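Local coordinates for cellulose 1,4-beta-cellobiosidase (Thermobifida fusca, PDB 4JJJ), which probably releases cellobiose from cellulose chains, this chain being the family 48 glycoside hydrolase domain of a larger cellulase with an (alpha/alpha)6 fold, at residues Gly202-Phe207 with Ala214-Tyr219; Tyr175-Arg180 with Glu185-Pro190. The protein carries 1 engineered substitution. All blocks are in the same frame, centred on the assembly; numbering follows the deposited sequence.

Contact 1 of 2, residues Gly202-Phe207 with Ala214-Tyr219; sequences GYLDLF and AKQWRY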
loop_
_atom_site.group_PDB
_atom_site.type_symbol
_atom_site.label_atom_id
_atom_site.label_comp_id
_atom_site.label_asym_id
_atom_site.label_seq_id
_atom_site.Cartn_x
_atom_site.Cartn_y
_atom_site.Cartn_z
ATOM N N GLY A 202 -6.773 25.357 9.518
ATOM C CA GLY A 202 -5.668 24.424 9.113
ATOM C C GLY A 202 -5.901 24.086 7.654
ATOM O O GLY A 202 -6.122 24.903 6.708
ATOM N N TYR A 203 -5.873 22.764 7.376
ATOM C CA TYR A 203 -6.124 22.309 6.043
ATOM C C TYR A 203 -7.523 21.677 5.896
ATOM O O TYR A 203 -7.887 21.243 4.833
ATOM C CB TYR A 203 -5.086 21.222 5.672
ATOM C CG TYR A 203 -3.654 21.783 5.528
ATOM C CD1 TYR A 203 -2.914 22.101 6.654
ATOM C CD2 TYR A 203 -3.073 21.930 4.252
ATOM C CE1 TYR A 203 -1.648 22.593 6.518
ATOM C CE2 TYR A 203 -1.803 22.439 4.102
ATOM C CZ TYR A 203 -1.091 22.748 5.258
ATOM O OH TYR A 203 0.247 23.213 5.158
ATOM N N LEU A 204 -8.319 21.681 7.001
ATOM C CA LEU A 204 -9.474 20.793 7.060
ATOM C C LEU A 204 -10.495 21.177 5.980
ATOM O O LEU A 204 -11.160 20.273 5.365
ATOM C CB LEU A 204 -10.144 20.875 8.407
ATOM C CG LEU A 204 -9.330 20.508 9.575
ATOM C CD1 LEU A 204 -10.101 20.685 10.860
ATOM C CD2 LEU A 204 -8.812 19.045 9.430
ATOM N N ASP A 205 -10.679 22.482 5.750
ATOM C CA ASP A 205 -11.664 22.923 4.858
ATOM C C ASP A 205 -11.289 22.980 3.426
ATOM O O ASP A 205 -12.069 23.515 2.601
ATOM C CB ASP A 205 -12.300 24.286 5.331
ATOM C CG ASP A 205 -11.260 25.412 5.544
ATOM O OD1 ASP A 205 -10.070 25.183 5.316
ATOM O OD2 ASP A 205 -11.691 26.591 5.798
ATOM N N LEU A 206 -10.138 22.361 3.033
ATOM C CA LEU A 206 -9.886 22.076 1.634
ATOM C C LEU A 206 -10.700 20.807 1.250
ATOM O O LEU A 206 -10.928 20.540 0.117
ATOM C CB LEU A 206 -8.382 21.734 1.503
ATOM C CG LEU A 206 -7.412 22.902 1.658
ATOM C CD1 LEU A 206 -5.970 22.429 1.853
ATOM C CD2 LEU A 206 -7.456 23.764 0.459
ATOM N N PHE A 207 -10.994 20.000 2.271
ATOM C CA PHE A 207 -11.420 18.632 2.114
ATOM C C PHE A 207 -12.846 18.345 2.510
ATOM O O PHE A 207 -13.524 17.648 1.777
ATOM C CB PHE A 207 -10.428 17.677 2.781
ATOM C CG PHE A 207 -8.996 17.940 2.384
ATOM C CD1 PHE A 207 -8.620 17.967 1.075
ATOM C CD2 PHE A 207 -7.999 18.154 3.343
ATOM C CE1 PHE A 207 -7.309 18.195 0.684
ATOM C CE2 PHE A 207 -6.698 18.393 2.996
ATOM C CZ PHE A 207 -6.344 18.367 1.662
ATOM N N ALA A 214 -13.047 21.825 13.876
ATOM C CA ALA A 214 -12.399 21.640 15.118
ATOM C C ALA A 214 -10.992 21.057 14.894
ATOM O O ALA A 214 -10.821 20.272 13.961
ATOM C CB ALA A 214 -13.225 20.678 16.004
ATOM N N LYS A 215 -10.080 21.393 15.779
ATOM C CA LYS A 215 -8.724 20.763 15.757
ATOM C C LYS A 215 -8.915 19.262 15.943
ATOM O O LYS A 215 -9.761 18.844 16.765
ATOM C CB LYS A 215 -7.892 21.341 16.876
ATOM C CG LYS A 215 -7.663 22.834 16.690
ATOM C CD LYS A 215 -6.865 23.397 17.803
ATOM C CE LYS A 215 -6.624 24.911 17.626
ATOM N NZ LYS A 215 -5.733 25.398 18.718
ATOM N N GLN A 216 -8.149 18.439 15.197
ATOM C CA GLN A 216 -8.447 16.973 15.152
ATOM C C GLN A 216 -7.263 16.245 14.528
ATOM O O GLN A 216 -6.327 16.855 13.939
ATOM C CB GLN A 216 -9.660 16.780 14.249
ATOM C CG GLN A 216 -9.441 17.218 12.808
ATOM C CD GLN A 216 -10.716 17.098 12.029
ATOM O OE1 GLN A 216 -10.916 16.159 11.233
ATOM N NE2 GLN A 216 -11.627 18.019 12.246
ATOM N N TRP A 217 -7.295 14.945 14.750
ATOM C CA TRP A 217 -6.295 14.022 14.185
ATOM C C TRP A 217 -7.072 13.020 13.361
ATOM O O TRP A 217 -8.228 12.690 13.614
ATOM C CB TRP A 217 -5.577 13.322 15.358
ATOM C CG TRP A 217 -6.426 12.693 16.429
ATOM C CD1 TRP A 217 -6.947 13.259 17.506
ATOM C CD2 TRP A 217 -6.946 11.360 16.380
ATOM N NE1 TRP A 217 -7.742 12.390 18.204
ATOM C CE2 TRP A 217 -7.754 11.182 17.528
ATOM C CE3 TRP A 217 -6.772 10.299 15.483
ATOM C CZ2 TRP A 217 -8.413 9.953 17.799
ATOM C CZ3 TRP A 217 -7.425 9.089 15.742
ATOM C CH2 TRP A 217 -8.237 8.925 16.866
ATOM N N ARG A 218 -6.364 12.414 12.378
ATOM C CA ARG A 218 -6.871 11.300 11.650
ATOM C C ARG A 218 -5.681 10.551 10.995
ATOM O O ARG A 218 -4.697 11.206 10.649
ATOM C CB ARG A 218 -7.859 11.686 10.568
ATOM C CG ARG A 218 -7.413 12.754 9.574
ATOM C CD ARG A 218 -7.952 14.129 10.012
ATOM N NE ARG A 218 -7.728 15.109 8.917
ATOM C CZ ARG A 218 -6.677 15.896 8.783
ATOM N NH1 ARG A 218 -5.689 15.872 9.680
ATOM N NH2 ARG A 218 -6.625 16.655 7.741
ATOM N N TYR A 219 -5.840 9.244 10.827
ATOM C CA TYR A 219 -4.773 8.386 10.291
ATOM C C TYR A 219 -5.434 7.480 9.265
ATOM O O TYR A 219 -6.603 7.225 9.323
ATOM C CB TYR A 219 -4.077 7.548 11.403
ATOM C CG TYR A 219 -3.454 8.488 12.405
ATOM C CD1 TYR A 219 -2.313 9.250 12.089
ATOM C CD2 TYR A 219 -4.091 8.778 13.614
ATOM C CE1 TYR A 219 -1.793 10.186 13.004
ATOM C CE2 TYR A 219 -3.561 9.672 14.520
ATOM C CZ TYR A 219 -2.437 10.440 14.177
ATOM O OH TYR A 219 -1.890 11.472 14.991
#
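L204 and A214 have the nearest CA atoms across the two segments, 8.6 Å apart. No hydrogen bond joins the two segments. 202-207 is a turning loop, in which L206 N bonds to Y203 O and F207 N to L204 O. 214-219 enters strand 216-220 of a four-stranded antiparallel sheet, an addition to the (alpha/alpha)6 fold of family 48. The contact is therefore a loop packed on a strand, and it buries 187 Å².

L204 supplies the link by its two methyl branches. Its CB bond points toward 214-219. With CG anti to the carbonyl carbon (chi1 -60°), the two methyls reach different partners: CD1 the A214-Q216 pair, CD2 R218. L204 CD1 sits 3.2 Å from A214 O and 3.4 Å from Q216 NE2. It thus packs against a polar pair already bonded to each other, because Q216 NE2 donates to A214 O at 2.9 Å in a nearly straight bond (170°). That bond lies close to the Q216 amide plane and fixes the rotation of the amide.

R218 belongs to the glycan pocket and touches a bound glucose. Its NH1 bonds to P190 O, and D193 also packs on its side chain. L204 CD2 stands over one face of the guanidinium, offset toward the rim. There L204 CD2 lies 3.7 Å from R218 NH2.

Contact 2 of 2, residues Tyr175-Arg180 with Glu185-Pro190; sequences YQRGAR and ETIPHP. With CA (calcium ion), chain E; BGC (beta-D-glucopyranose), chain D; BGC (beta-D-glucopyranose), chain B; BGC (beta-D-glucopyranose), chain C.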
loop_
_atom_site.group_PDB
_atom_site.type_symbol
_atom_site.label_atom_id
_atom_site.label_comp_id
_atom_site.label_asym_id
_atom_site.label_seq_id
_atom_site.Cartn_x
_atom_site.Cartn_y
_atom_site.Cartn_z
ATOM N N TYR A 175 -3.333 12.241 -0.241
ATOM C CA TYR A 175 -4.606 11.963 -0.918
ATOM C C TYR A 175 -5.799 12.204 -0.048
ATOM O O TYR A 175 -5.923 11.655 1.048
ATOM C CB TYR A 175 -4.578 10.488 -1.420
ATOM C CG TYR A 175 -3.390 10.183 -2.251
ATOM C CD1 TYR A 175 -3.327 10.572 -3.536
ATOM C CD2 TYR A 175 -2.341 9.492 -1.695
ATOM C CE1 TYR A 175 -2.156 10.405 -4.290
ATOM C CE2 TYR A 175 -1.161 9.280 -2.403
ATOM C CZ TYR A 175 -1.084 9.677 -3.705
ATOM O OH TYR A 175 0.004 9.486 -4.543
ATOM N N GLN A 176 -6.714 12.999 -0.630
ATOM C CA GLN A 176 -7.963 13.373 0.013
ATOM C C GLN A 176 -9.138 13.602 -0.956
ATOM O O GLN A 176 -10.316 13.590 -0.500
ATOM C CB GLN A 176 -7.927 14.651 0.880
ATOM C CG GLN A 176 -7.033 14.671 2.049
ATOM C CD GLN A 176 -7.636 13.962 3.235
ATOM O OE1 GLN A 176 -8.468 14.542 4.024
ATOM N NE2 GLN A 176 -7.277 12.715 3.402
ATOM N N ARG A 177 -8.880 13.740 -2.214
ATOM C CA ARG A 177 -9.904 14.362 -3.146
ATOM C C ARG A 177 -10.287 13.477 -4.277
ATOM O O ARG A 177 -10.547 13.874 -5.420
ATOM C CB ARG A 177 -9.441 15.787 -3.609
ATOM C CG ARG A 177 -9.337 16.711 -2.372
ATOM C CD ARG A 177 -8.973 18.149 -2.706
ATOM N NE ARG A 177 -7.676 18.278 -3.272
ATOM C CZ ARG A 177 -7.107 19.398 -3.685
ATOM N NH1 ARG A 177 -7.794 20.512 -3.580
ATOM N NH2 ARG A 177 -5.855 19.412 -4.147
ATOM N N GLY A 178 -10.382 12.199 -3.941
ATOM C CA GLY A 178 -11.061 11.281 -4.850
ATOM C C GLY A 178 -10.202 10.678 -5.964
ATOM O O GLY A 178 -8.927 10.768 -5.986
ATOM N N ALA A 179 -10.852 9.960 -6.846
ATOM C CA ALA A 179 -10.200 9.191 -7.830
ATOM C C ALA A 179 -9.321 9.854 -8.807
ATOM O O ALA A 179 -8.432 9.243 -9.411
ATOM C CB ALA A 179 -11.232 8.336 -8.593
ATOM N N ARG A 180 -9.566 11.156 -9.051
ATOM C CA ARG A 180 -8.859 11.858 -10.089
ATOM C C ARG A 180 -7.754 12.665 -9.503
ATOM O O ARG A 180 -7.104 13.380 -10.211
ATOM C CB ARG A 180 -9.875 12.733 -10.890
ATOM C CG ARG A 180 -10.671 11.878 -11.862
ATOM C CD ARG A 180 -11.451 12.739 -12.861
ATOM N NE ARG A 180 -10.608 13.492 -13.741
ATOM C CZ ARG A 180 -11.070 14.257 -14.739
ATOM N NH1 ARG A 180 -12.394 14.328 -14.971
ATOM N NH2 ARG A 180 -10.226 14.952 -15.495
ATOM N N GLU A 185 -1.327 16.157 -7.536
ATOM C CA GLU A 185 -2.488 17.063 -7.349
ATOM C C GLU A 185 -2.954 17.194 -5.944
ATOM O O GLU A 185 -3.982 17.781 -5.707
ATOM C CB GLU A 185 -3.612 16.611 -8.287
ATOM C CG GLU A 185 -3.297 16.758 -9.801
ATOM C CD GLU A 185 -4.216 16.016 -10.695
ATOM O OE1 GLU A 185 -4.508 14.863 -10.411
ATOM O OE2 GLU A 185 -4.651 16.521 -11.723
ATOM N N THR A 186 -2.187 16.681 -4.958
ATOM C CA THR A 186 -2.554 16.707 -3.548
ATOM C C THR A 186 -1.988 17.978 -2.885
ATOM O O THR A 186 -1.070 18.630 -3.403
ATOM C CB THR A 186 -1.888 15.525 -2.791
ATOM O OG1 THR A 186 -0.431 15.670 -2.982
ATOM C CG2 THR A 186 -2.401 14.198 -3.373
ATOM N N ILE A 187 -2.519 18.284 -1.721
ATOM C CA ILE A 187 -1.984 19.317 -0.829
ATOM C C ILE A 187 -1.562 18.544 0.462
ATOM O O ILE A 187 -2.390 18.142 1.288
ATOM C CB ILE A 187 -3.005 20.454 -0.537
ATOM C CG1 ILE A 187 -3.417 21.103 -1.859
ATOM C CG2 ILE A 187 -2.404 21.374 0.501
ATOM C CD1 ILE A 187 -4.644 21.950 -1.716
ATOM N N PRO A 188 -0.215 18.301 0.607
ATOM C CA PRO A 188 0.254 17.650 1.802
ATOM C C PRO A 188 -0.128 18.419 3.068
ATOM O O PRO A 188 -0.015 19.637 3.099
ATOM C CB PRO A 188 1.782 17.497 1.615
ATOM C CG PRO A 188 1.932 17.598 0.102
ATOM C CD PRO A 188 0.892 18.687 -0.290
ATOM N N HIS A 189 -0.477 17.656 4.057
ATOM C CA HIS A 189 -1.018 18.199 5.300
ATOM C C HIS A 189 -0.726 17.330 6.510
ATOM O O HIS A 189 -0.403 16.123 6.422
ATOM C CB HIS A 189 -2.515 18.435 5.123
ATOM C CG HIS A 189 -3.291 17.206 4.793
ATOM N ND1 HIS A 189 -3.443 16.706 3.516
ATOM C CD2 HIS A 189 -3.873 16.324 5.605
ATOM C CE1 HIS A 189 -4.142 15.586 3.557
ATOM N NE2 HIS A 189 -4.443 15.340 4.805
ATOM N N PRO A 190 -0.808 17.940 7.708
ATOM C CA PRO A 190 -0.501 17.172 8.926
ATOM C C PRO A 190 -1.709 16.256 9.291
ATOM O O PRO A 190 -2.913 16.664 9.212
ATOM C CB PRO A 190 -0.410 18.244 10.008
ATOM C CG PRO A 190 -1.255 19.354 9.500
ATOM C CD PRO A 190 -1.119 19.369 8.014
HETATM CA CA CA E . -6.103 14.380 -12.107
HETATM C C2 BGC D . -5.486 8.408 2.260
HETATM C C3 BGC D . -6.856 8.526 2.822
HETATM C C4 BGC D . -7.949 8.580 1.742
HETATM C C5 BGC D . -7.668 7.383 0.798
HETATM C C6 BGC D . -8.748 7.354 -0.276
HETATM C C1 BGC D . -5.431 7.223 1.310
HETATM O O2 BGC D . -4.531 8.295 3.284
HETATM O O3 BGC D . -6.841 9.640 3.639
HETATM O O4 BGC D . -9.263 8.332 2.313
HETATM O O5 BGC D . -6.354 7.387 0.248
HETATM O O6 BGC D . -8.429 8.395 -1.223
HETATM C C2 BGC B . -11.425 9.028 2.910
HETATM C C3 BGC B . -12.231 10.110 3.599
HETATM C C4 BGC B . -11.634 10.517 4.934
HETATM C C5 BGC B . -10.159 10.799 4.821
HETATM C C6 BGC B . -9.434 11.025 6.095
HETATM C C1 BGC B . -9.943 9.472 2.851
HETATM O O2 BGC B . -11.914 8.702 1.616
HETATM O O3 BGC B . -13.599 9.655 3.787
HETATM O O4 BGC B . -12.335 11.753 5.303
HETATM O O5 BGC B . -9.471 9.686 4.171
HETATM O O6 BGC B . -8.084 11.391 5.882
HETATM C C2 BGC C . -2.325 4.827 -1.561
HETATM C C3 BGC C . -3.117 6.054 -1.109
HETATM C C4 BGC C . -3.737 5.769 0.220
HETATM C C5 BGC C . -2.763 5.328 1.279
HETATM C C6 BGC C . -3.394 5.001 2.627
HETATM C C1 BGC C . -1.455 4.391 -0.417
HETATM O O1 BGC C . -0.767 3.183 -0.779
HETATM O O2 BGC C . -1.546 5.051 -2.755
HETATM O O3 BGC C . -4.157 6.257 -2.099
HETATM O O4 BGC C . -4.170 7.109 0.646
HETATM O O5 BGC C . -2.130 4.132 0.794
HETATM O O6 BGC C . -4.425 3.991 2.422
HETATM O O HOH W 1 -7.687 13.095 -13.575
HETATM O O HOH W 2 -7.803 15.972 -11.857
#
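Y175 and T186 meet in the long loop between adjacent antiparallel strands 170-173 and 189-190, at the glycan pocket of the (alpha/alpha)6 domain of family 48. T186 CG2 meets the Y175 ring obliquely, 3.7 Å from Y175 CD1. Y175 CD2 lies near C3 of the chain C glucose.

Q176 bends at chi2 (-81°). Q176 CG then rests 3.4 Å from H189 CE1, while the amide turns to the sugar. Q176 NE2 donates to O6 of the chain B glucose at 2.9 Å and also to Y175 O. Replacing Q176 with an alanine would probably leave that O6 without this donor and open a gap beside the H189 ring. H189 is fixed by a straight in-plane bond from ND1 to I187 O (172°).

R177 bends at chi3, which brings R177 NH2 within 2.9 Å of E185 O in a bent bond (131°). I187 CD1 packs obliquely on the same guanidinium, whose NH1 reaches Y563 O and whose NE pairs with E181.

Calcium closes the far end. D408, E560 and two waters complete the site, and S182 N bonds to E185 OE1. E185 grips the ion with both carboxylate oxygens, E185 OE1 at 2.4 Å, and R180 O binds it at 2.4 Å.

The two contacts follow in series along the chain, with no nesting or crossing. After strand 170-173, contact 2 closes the short loop 181-184 and ends on strand 189-190, the edge of one antiparallel sheet. After one residue the chain enters strand 192-193 of a second sheet. It then loops through 202-207, and contact 1 closes across 208-213 as strand 216-220 begins beside 192-193. Helix 223-242 comes next. The contact centres lie about 12 Å apart and the contacts touch. F207 CD1 packs 3.4 Å from Q176 CB, and Y203 CE2 lies 3.5 Å from P188 O. Together they tie the calcium-binding loop 175-185 and both sheets along the glycan pocket.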